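Local coordinates for uncharacterized protein aq_328 (Aquifex aeolicus, PDB 1R4V) that is of unknown function but adopts a histone fold and may take part in protein heterodimerization, at residues L140-V145 with Q165-V170. Numbering follows the deposited sequence. Where two conformers were deposited one is given.
Sequences LMHADV and QIVDKV
Val167 meets Met141, His142 and, more distantly, Val145, a worked example of how one branched residue can touch several side chains of a neighbouring helix through apolar contact. Met141, modelled as selenomethionine, has CG anti to the backbone N (chi1 -178°) and bends at chi2 (-103°). In the conformer described, one of two, it reaches tip to tip with Val167 and with Val170, just past the end of helix 157-168: its CE lies 3.6 Å from Val170 CG2 and 3.9 Å from Val167 CG2. One turn further along, Val145 and Ile166 run alongside each other in opposite senses, with Val145 CG1 3.6 Å from Ile166 CD1. Val167 comes roughly perpendicular to the His142 side chain and lays CG2 over one face of the imidazole, a CH-pi contact 4.2 Å from the ring centroid and displaced toward the rim, while its other methyl, CG1, approaches His142 NE2 at 3.7 Å. Polar anchors lie outside this interface: ND1 is hydrogen-bonded to Leu138 O one turn back in its own helix and NE2 to Ser55 OG on helix 46-62, so the buried ring is gripped at both nitrogens and its rotation fixed. A leucine in place of His142 would probably leave Leu138 O and Ser55 OG without these partners and deprive the Val167 methyl of its flat aromatic seat. The side chains of Leu52 and Val56 also touch His142, joining helix 46-62 to the contact. The arrangement is plain helix-to-helix packing, in which the last helix, 157-168, folds back on the long helix 131-149, as the short C-terminal helix does on the long central one in a histone fold.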
loop_
_atom_site.group_PDB
_atom_site.type_symbol
_atom_site.label_atom_id
_atom_site.label_comp_id
_atom_site.label_asym_id
_atom_site.label_seq_id
_atom_site.Cartn_x
_atom_site.Cartn_y
_atom_site.Cartn_z
ATOM N N LEU A 140 1.007 -0.569 6.309
ATOM C CA LEU A 140 1.729 -0.782 7.558
ATOM C C LEU A 140 3.194 -0.521 7.404
ATOM O O LEU A 140 3.797 0.035 8.311
ATOM C CB LEU A 140 1.589 -2.199 8.089
ATOM C CG LEU A 140 0.166 -2.547 8.535
ATOM C CD1 LEU A 140 0.223 -3.934 9.144
ATOM C CD2 LEU A 140 -0.419 -1.530 9.500
HETATM N N MSE A 141 3.758 -0.955 6.275
HETATM C CA MSE A 141 5.136 -0.606 5.965
HETATM C C MSE A 141 5.406 0.895 5.930
HETATM O O MSE A 141 6.370 1.366 6.546
HETATM C CB MSE A 141 5.568 -1.256 4.672
HETATM C CG MSE A 141 6.993 -0.908 4.411
HETATM SE SE MSE A 141 7.135 0.521 3.023
HETATM C CE MSE A 141 9.095 0.416 2.766
ATOM N N HIS A 142 4.566 1.648 5.233
ATOM C CA HIS A 142 4.657 3.101 5.224
ATOM C C HIS A 142 4.521 3.709 6.619
ATOM O O HIS A 142 5.242 4.631 6.926
ATOM C CB HIS A 142 3.622 3.744 4.306
ATOM C CG HIS A 142 3.998 3.700 2.865
ATOM N ND1 HIS A 142 3.953 2.540 2.120
ATOM C CD2 HIS A 142 4.415 4.674 2.024
ATOM C CE1 HIS A 142 4.322 2.804 0.879
ATOM N NE2 HIS A 142 4.613 4.092 0.799
ATOM N N ALA A 143 3.634 3.200 7.460
ATOM C CA ALA A 143 3.528 3.706 8.835
ATOM C C ALA A 143 4.859 3.528 9.587
ATOM O O ALA A 143 5.274 4.404 10.336
ATOM C CB ALA A 143 2.378 3.007 9.571
ATOM N N ASP A 144 5.518 2.397 9.375
ATOM C CA ASP A 144 6.788 2.057 9.998
ATOM C C ASP A 144 7.838 3.078 9.550
ATOM O O ASP A 144 8.572 3.619 10.363
ATOM C CB ASP A 144 7.210 0.629 9.643
ATOM C CG ASP A 144 8.481 0.171 10.390
ATOM O OD1 ASP A 144 8.589 0.369 11.623
ATOM O OD2 ASP A 144 9.433 -0.418 9.822
ATOM N N VAL A 145 7.882 3.371 8.257
ATOM C CA VAL A 145 8.841 4.305 7.704
ATOM C C VAL A 145 8.527 5.720 8.203
ATOM O O VAL A 145 9.461 6.439 8.550
ATOM C CB VAL A 145 8.870 4.226 6.164
ATOM C CG1 VAL A 145 9.830 5.287 5.589
ATOM C CG2 VAL A 145 9.296 2.801 5.746
ATOM N N GLN A 165 10.063 9.079 -1.240
ATOM C CA GLN A 165 11.391 8.955 -1.831
ATOM C C GLN A 165 12.162 7.762 -1.300
ATOM O O GLN A 165 12.744 6.993 -2.069
ATOM C CB GLN A 165 12.216 10.206 -1.571
ATOM C CG GLN A 165 11.802 11.388 -2.412
ATOM C CD GLN A 165 12.752 12.587 -2.294
ATOM O OE1 GLN A 165 13.530 12.831 -3.219
ATOM N NE2 GLN A 165 12.717 13.309 -1.166
ATOM N N ILE A 166 12.202 7.590 0.016
ATOM C CA ILE A 166 12.985 6.490 0.571
ATOM C C ILE A 166 12.304 5.149 0.388
ATOM O O ILE A 166 12.987 4.145 0.266
ATOM C CB ILE A 166 13.469 6.729 2.016
ATOM C CG1 ILE A 166 12.326 6.796 3.004
ATOM C CG2 ILE A 166 14.330 7.994 2.073
ATOM C CD1 ILE A 166 12.805 7.051 4.425
ATOM N N VAL A 167 10.977 5.127 0.351
ATOM C CA VAL A 167 10.243 3.913 0.042
ATOM C C VAL A 167 10.539 3.471 -1.385
ATOM O O VAL A 167 10.807 2.298 -1.626
ATOM C CB VAL A 167 8.738 4.106 0.248
ATOM C CG1 VAL A 167 7.925 3.047 -0.469
ATOM C CG2 VAL A 167 8.451 4.110 1.740
ATOM N N ASP A 168 10.495 4.403 -2.324
ATOM C CA ASP A 168 10.800 4.112 -3.727
ATOM C C ASP A 168 12.149 3.380 -3.895
ATOM O O ASP A 168 12.260 2.527 -4.771
ATOM C CB ASP A 168 10.691 5.402 -4.553
ATOM C CG ASP A 168 11.247 5.258 -5.962
ATOM O OD1 ASP A 168 10.566 4.641 -6.812
ATOM O OD2 ASP A 168 12.356 5.732 -6.286
ATOM N N LYS A 169 13.142 3.677 -3.063
ATOM C CA LYS A 169 14.459 3.035 -3.069
ATOM C C LYS A 169 14.588 1.640 -2.409
ATOM O O LYS A 169 15.676 1.052 -2.409
ATOM C CB LYS A 169 15.474 3.991 -2.447
ATOM C CG LYS A 169 15.625 5.292 -3.204
ATOM C CD LYS A 169 16.424 5.053 -4.477
ATOM C CE LYS A 169 16.523 6.268 -5.390
ATOM N NZ LYS A 169 17.491 5.978 -6.499
ATOM N N VAL A 170 13.515 1.091 -1.862
ATOM C CA VAL A 170 13.492 -0.312 -1.424
ATOM C C VAL A 170 12.507 -1.139 -2.243
ATOM O O VAL A 170 12.351 -2.326 -1.982
ATOM C CB VAL A 170 13.194 -0.473 0.088
ATOM C CG1 VAL A 170 14.310 0.196 0.896
ATOM C CG2 VAL A 170 11.825 0.068 0.457
#